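PDB 3LET: protein adenylyltransferase VopS from Vibrio parahaemolyticus, which transfers AMP from ATP to a threonine of host Rho GTPases, blocking their binding to effectors and so inhibiting actin assembly in infected cells. Local coordinates for residues M207-L210 against K211-H214; K246-E250 against G251-E255; S23-H26 against G27-L30. One frame throughout, in Å; residues are numbered along the deposited sequence.

In the fold
Each contact joins successive turns of one helix, in a chain that is mostly helix and has no strands. Contacts 1 and 2 belong to the Fic part and touch: helix 207-217 lies against helix 238-255, with Leu210 on Ile249 and Met207 N bonded to Glu250 OE2. Contact 3 sits in the N-terminal region, its nearest atoms about 26 Å from contact 1 and about 24 Å from contact 2. All three are partly buried; contacts 1 and 2 include exposed residues, contact 3 none. Contact 1 is a regular turn with a greasy and a charged side; contact 2 has a pi-type turn and a salt bridge; contact 3 is regular and sends polar ends to neighbouring parts of the chain.

Contact 1: M207-L210 against K211-H214; sequences MDNL and KELH
Four bonds of the alpha-helical i to i+4 kind cross the junction, starting with Lys211 N to Met207 O at 2.8 Å and ending with His214 N to Leu210 O at 2.9 Å. Beside the first of these, Lys211 CG lies 3.3 Å from Met207 O. Met207 starts with CG anti to its own nitrogen and then bends at chi2 (62°), which swings the thioether up the helix until CE lies 4.1 Å from Lys211 CG, the two chains passing at a slant. Both side chains go on to helix 238-255, where Met207 packs on Leu245 and Lys246, and Lys211, bent at chi3, makes a long, weak ion pair through NZ with Glu242.

One residue on, Glu212 repeats the pattern, its CG 3.3 Å from Asp208 O. Its OE2 merely approaches Asn209 OD1, at 4.2 Å. The asparagine's ND2 bonds to Asp203 O. This polar side of the turn is largely open to solvent.

The other side is apolar. Leu210 and Leu213 both rest on Leu288 of helix 281-295, and Leu210 also meets Ile249. His214, with CB 3.3 Å from Leu210 O, stacks its ring on Phe277 and bonds through NE2 to Asp279 O. Phe277, Asp279 and the neighbouring Gly280, a probable ATP-binding residue, belong to the HxFx(D/E)GNGRxxR signature motif, so this amphipathic turn packs directly against the hallmark of the Fic fold.

Contact 2: K246-E250 against G251-E255; sequences KQHIE and GFLKE
Gln247 O is gripped by two successive amides, Phe252 N at 2.9 Å and, weakly, Gly251 N at 3.0 Å with only 126° at the hydrogen. The stronger bond spans five residues, as does Leu253 N to His248 O at 2.9 Å, so helix 238-255 of the Fic part widens here into a pi-type turn before it ends. With Leu253 N going to His248 O and Lys254 N to Gly251 O, Ile249 O is buried with no partner in the model.

Gly251 lies within this wide loop, and Gln247 takes advantage of its lack of a side chain: bent at chi2, the glutamine brings NE2 to 3.6 Å from Gly251 CA.

Next to it, His248 holds CG anti to its backbone nitrogen, and its ring runs along the helix toward Phe252 and Leu253. The two aromatic rings meet rim to rim, their planes only 12° apart and neither lying over the other. Leu253 takes a face: its CG stands 4.2 Å from the centroid of the imidazole, displaced toward the rim. The same NE2 that lies near Leu253 also makes a weak hydrogen bond to His266 O, and Leu253 continues onto Leu267 in the same helix 260-274.

The opposite ends of Glu250 serve different partners. Its carboxylate is held twice, by Lys246 NZ at 2.8 Å in a salt bridge through the syn lone pair of OE1, and by Met207 N at OE2, which ties this helix to helix 207-217. Its backbone oxygen faces Lys254, whose chain folds back through three bends so that NZ reaches Glu250 O at 2.9 Å, approaching well off the C=O direction, at 124°, and tilted somewhat out of the carbonyl plane.

Contact 3: S23-H26 against G27-L30; sequences SVEH and GQML
Ser23 O receives Gly27 N at 2.8 Å, the first of four regular i to i+4 backbone bonds that build the short helix 23-30. Gln28 N to Val24 O, Met29 N to Glu25 O and Leu30 N to His26 O follow, so the turn is closed without any irregularity.

Van der Waals contact comes from side chains folded back over the carbonyls of the preceding turn. Gln28 presses CG to 3.1 Å from Val24 O, and Met29 does the same with CG at 3.2 Å from Glu25 O. Having CG anti to its carbonyl carbon (chi1 -77°) and the rest of the chain extended, Gln28 reaches back along the helix, and its NE2 comes 3.9 Å from Val24 CG1. Glu25 runs beside the same glutamine, pointing the same way, with its CG 4.1 Å from Gln28 OE1; carboxylate and amide are turned nearly at right angles, 80° between their planes. The imidazole of His26 meets the next turn at its edge, where CD2 lies 4.3 Å from Leu30 CB.

Polar ends are satisfied beyond the turn. Gln28 NE2 bonds to Leu36 O, Glu25 OE1 to Ser22 OG, just before the helix, and Ser23 OG to Glu71. His26 gives NE2 to Glu60 OE2 and has a weak bond from Arg67 at ND1, both on helix 58-75, which Leu30 also touches. Helix 23-30 of the VopS N-terminal domain thus packs on helix 58-75, with helices 14-18 and 39-45 also touching it.

Backbone bonds hold the helix together, while most side-chain bonds lead outward, Glu25 to Ser22 closing locally. Set between a glutamate and an arginine, the buried imidazole is consistent with a neutral ring carrying its proton on NE2, probably held in rotation by Glu60 there, with weaker help at ND1.

Contact 1: M207-L210 against K211-H214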
# COMPACT_ATOMS: atom_id res chain seq x y z
N MET A 207 8.11 -1.05 -7.68
CA MET A 207 7.84 -1.15 -6.25
C MET A 207 8.77 -2.18 -5.60
O MET A 207 9.16 -2.02 -4.44
CB MET A 207 6.36 -1.51 -6.01
CG MET A 207 5.92 -1.50 -4.56
SD MET A 207 6.11 0.14 -3.82
CE MET A 207 5.71 -0.21 -2.11
N ASP A 208 9.12 -3.23 -6.33
CA ASP A 208 10.05 -4.23 -5.78
C ASP A 208 11.39 -3.55 -5.45
O ASP A 208 11.98 -3.78 -4.39
CB ASP A 208 10.31 -5.35 -6.77
CG ASP A 208 9.22 -6.40 -6.76
OD1 ASP A 208 8.40 -6.41 -5.82
OD2 ASP A 208 9.19 -7.24 -7.70
N ASN A 209 11.87 -2.71 -6.36
CA ASN A 209 13.13 -2.01 -6.12
C ASN A 209 13.01 -1.09 -4.91
O ASN A 209 13.95 -0.94 -4.13
CB ASN A 209 13.56 -1.19 -7.34
CG ASN A 209 14.04 -2.06 -8.48
OD1 ASN A 209 14.21 -3.27 -8.35
ND2 ASN A 209 14.26 -1.44 -9.63
N LEU A 210 11.87 -0.43 -4.77
CA LEU A 210 11.67 0.46 -3.63
C LEU A 210 11.61 -0.33 -2.32
O LEU A 210 12.07 0.13 -1.28
CB LEU A 210 10.40 1.29 -3.76
CG LEU A 210 10.32 2.31 -4.89
CD1 LEU A 210 9.18 3.30 -4.59
CD2 LEU A 210 11.62 3.05 -5.03
N LYS A 211 11.02 -1.51 -2.35
CA LYS A 211 10.95 -2.29 -1.10
C LYS A 211 12.36 -2.73 -0.69
O LYS A 211 12.69 -2.79 0.50
CB LYS A 211 10.03 -3.50 -1.27
CG LYS A 211 8.56 -3.04 -1.38
CD LYS A 211 7.64 -4.20 -1.80
CE LYS A 211 7.46 -5.18 -0.66
NZ LYS A 211 6.21 -5.97 -0.82
N GLU A 212 13.20 -3.03 -1.67
CA GLU A 212 14.58 -3.41 -1.38
C GLU A 212 15.36 -2.25 -0.78
O GLU A 212 16.08 -2.41 0.20
CB GLU A 212 15.29 -3.91 -2.62
CG GLU A 212 14.73 -5.20 -3.15
CD GLU A 212 15.52 -5.72 -4.35
OE1 GLU A 212 16.77 -5.70 -4.28
OE2 GLU A 212 14.87 -6.13 -5.34
N LEU A 213 15.20 -1.07 -1.34
CA LEU A 213 15.85 0.12 -0.78
C LEU A 213 15.34 0.37 0.63
O LEU A 213 16.11 0.58 1.55
CB LEU A 213 15.58 1.35 -1.66
CG LEU A 213 16.03 2.69 -1.09
CD1 LEU A 213 17.54 2.69 -0.71
CD2 LEU A 213 15.72 3.81 -2.10
N HIS A 214 14.02 0.36 0.79
CA HIS A 214 13.42 0.61 2.09
C HIS A 214 13.96 -0.35 3.17
O HIS A 214 14.25 0.07 4.30
CB HIS A 214 11.89 0.47 1.95
CG HIS A 214 11.15 0.64 3.23
ND1 HIS A 214 10.74 -0.43 3.99
CD2 HIS A 214 10.72 1.75 3.87
CE1 HIS A 214 10.09 0.02 5.06
NE2 HIS A 214 10.06 1.33 5.01

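Contact 2: K246-E250 against G251-E255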
# COMPACT_ATOMS: atom_id res chain seq x y z
N LYS A 246 2.48 1.64 -5.57
CA LYS A 246 2.93 0.78 -6.65
C LYS A 246 2.29 1.22 -7.96
O LYS A 246 2.97 1.32 -8.99
CB LYS A 246 2.58 -0.68 -6.32
CG LYS A 246 2.85 -1.68 -7.46
CD LYS A 246 2.49 -3.08 -6.98
CE LYS A 246 2.30 -4.04 -8.18
NZ LYS A 246 3.59 -4.32 -8.83
N GLN A 247 0.99 1.50 -7.93
CA GLN A 247 0.29 1.87 -9.18
C GLN A 247 0.72 3.27 -9.57
O GLN A 247 0.75 3.62 -10.76
CB GLN A 247 -1.24 1.85 -8.96
CG GLN A 247 -2.06 2.55 -10.04
CD GLN A 247 -1.84 1.98 -11.43
OE1 GLN A 247 -1.57 0.79 -11.60
NE2 GLN A 247 -1.97 2.84 -12.45
N HIS A 248 1.09 4.07 -8.59
CA HIS A 248 1.54 5.45 -8.87
C HIS A 248 2.81 5.42 -9.70
O HIS A 248 2.93 6.14 -10.70
CB HIS A 248 1.79 6.18 -7.56
CG HIS A 248 2.10 7.64 -7.74
ND1 HIS A 248 1.25 8.50 -8.41
CD2 HIS A 248 3.17 8.38 -7.37
CE1 HIS A 248 1.78 9.71 -8.42
NE2 HIS A 248 2.94 9.67 -7.80
N ILE A 249 3.75 4.57 -9.30
CA ILE A 249 5.06 4.65 -9.92
C ILE A 249 5.18 3.77 -11.16
O ILE A 249 5.92 4.09 -12.08
CB ILE A 249 6.19 4.32 -8.93
CG1 ILE A 249 6.11 2.86 -8.42
CG2 ILE A 249 6.13 5.33 -7.75
CD1 ILE A 249 7.09 2.57 -7.25
N GLU A 250 4.49 2.64 -11.15
CA GLU A 250 4.57 1.70 -12.26
C GLU A 250 3.52 1.99 -13.34
O GLU A 250 3.66 1.52 -14.48
CB GLU A 250 4.40 0.25 -11.77
CG GLU A 250 5.52 -0.19 -10.80
CD GLU A 250 5.27 -1.57 -10.20
OE1 GLU A 250 4.22 -2.21 -10.49
OE2 GLU A 250 6.12 -2.01 -9.41
N GLY A 251 2.51 2.77 -12.98
CA GLY A 251 1.36 3.06 -13.84
C GLY A 251 1.22 4.54 -14.12
O GLY A 251 1.59 5.00 -15.19
N PHE A 252 0.76 5.31 -13.13
CA PHE A 252 0.45 6.73 -13.37
C PHE A 252 1.66 7.53 -13.92
O PHE A 252 1.53 8.26 -14.90
CB PHE A 252 -0.05 7.41 -12.10
CG PHE A 252 -0.43 8.85 -12.31
CD1 PHE A 252 -1.63 9.17 -12.95
CD2 PHE A 252 0.38 9.87 -11.88
CE1 PHE A 252 -2.00 10.49 -13.15
CE2 PHE A 252 0.03 11.21 -12.08
CZ PHE A 252 -1.16 11.51 -12.71
N LEU A 253 2.83 7.40 -13.30
CA LEU A 253 3.99 8.20 -13.71
C LEU A 253 4.60 7.73 -15.02
O LEU A 253 5.46 8.40 -15.59
CB LEU A 253 5.05 8.24 -12.61
CG LEU A 253 4.60 9.01 -11.36
CD1 LEU A 253 5.63 8.93 -10.23
CD2 LEU A 253 4.30 10.49 -11.72
N LYS A 254 4.15 6.58 -15.51
CA LYS A 254 4.51 6.09 -16.85
C LYS A 254 3.51 6.56 -17.93
O LYS A 254 3.91 6.93 -19.04
CB LYS A 254 4.60 4.56 -16.84
CG LYS A 254 5.61 3.98 -15.84
CD LYS A 254 6.84 3.37 -16.54
CE LYS A 254 7.33 2.06 -15.87
NZ LYS A 254 6.26 0.97 -15.73
N GLU A 255 2.22 6.55 -17.63
CA GLU A 255 1.19 6.98 -18.59
C GLU A 255 1.19 8.49 -18.74
O GLU A 255 0.75 9.03 -19.76
CB GLU A 255 -0.20 6.55 -18.12
CG GLU A 255 -0.31 5.09 -17.75
CD GLU A 255 -0.72 4.24 -18.92
OE1 GLU A 255 -0.54 4.69 -20.07
OE2 GLU A 255 -1.23 3.12 -18.69

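Contact 3: S23-H26 against G27-L30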
# COMPACT_ATOMS: atom_id res chain seq x y z
N SER A 23 -13.43 -21.87 -4.34
CA SER A 23 -14.28 -22.36 -3.27
C SER A 23 -15.44 -23.18 -3.81
O SER A 23 -15.99 -24.02 -3.11
CB SER A 23 -14.83 -21.20 -2.44
OG SER A 23 -15.78 -20.44 -3.19
N VAL A 24 -15.82 -22.94 -5.06
CA VAL A 24 -16.96 -23.64 -5.63
C VAL A 24 -16.66 -25.14 -5.75
O VAL A 24 -17.41 -25.98 -5.26
CB VAL A 24 -17.35 -23.05 -6.99
CG1 VAL A 24 -18.37 -23.93 -7.70
CG2 VAL A 24 -17.85 -21.59 -6.82
N GLU A 25 -15.54 -25.48 -6.38
CA GLU A 25 -15.17 -26.89 -6.51
C GLU A 25 -14.88 -27.51 -5.15
O GLU A 25 -15.24 -28.66 -4.89
CB GLU A 25 -13.94 -27.07 -7.42
CG GLU A 25 -14.18 -26.72 -8.88
CD GLU A 25 -14.10 -25.22 -9.16
OE1 GLU A 25 -13.42 -24.50 -8.39
OE2 GLU A 25 -14.71 -24.77 -10.15
N HIS A 26 -14.20 -26.76 -4.28
CA HIS A 26 -13.94 -27.22 -2.90
C HIS A 26 -15.24 -27.56 -2.15
O HIS A 26 -15.37 -28.63 -1.55
CB HIS A 26 -13.17 -26.13 -2.14
CG HIS A 26 -12.72 -26.55 -0.77
ND1 HIS A 26 -11.64 -25.96 -0.14
CD2 HIS A 26 -13.18 -27.49 0.08
CE1 HIS A 26 -11.47 -26.52 1.05
NE2 HIS A 26 -12.39 -27.46 1.20
N GLY A 27 -16.21 -26.65 -2.17
CA GLY A 27 -17.50 -26.88 -1.56
C GLY A 27 -18.21 -28.06 -2.22
O GLY A 27 -18.75 -28.92 -1.53
N GLN A 28 -18.21 -28.10 -3.55
CA GLN A 28 -18.84 -29.20 -4.27
C GLN A 28 -18.31 -30.52 -3.75
O GLN A 28 -19.08 -31.47 -3.56
CB GLN A 28 -18.54 -29.12 -5.77
CG GLN A 28 -19.34 -28.08 -6.55
CD GLN A 28 -18.90 -28.03 -7.99
OE1 GLN A 28 -17.85 -28.58 -8.34
NE2 GLN A 28 -19.67 -27.39 -8.84
N MET A 29 -17.01 -30.58 -3.52
CA MET A 29 -16.37 -31.81 -3.06
C MET A 29 -16.70 -32.11 -1.60
O MET A 29 -17.04 -33.24 -1.26
CB MET A 29 -14.86 -31.74 -3.26
CG MET A 29 -14.43 -31.72 -4.72
SD MET A 29 -12.64 -31.67 -4.96
CE MET A 29 -12.15 -33.26 -4.31
N LEU A 30 -16.61 -31.11 -0.74
CA LEU A 30 -16.79 -31.31 0.71
C LEU A 30 -18.25 -31.56 1.04
O LEU A 30 -18.56 -32.38 1.91
CB LEU A 30 -16.29 -30.10 1.50
CG LEU A 30 -16.38 -30.20 3.03
CD1 LEU A 30 -15.63 -31.44 3.58
CD2 LEU A 30 -15.86 -28.93 3.68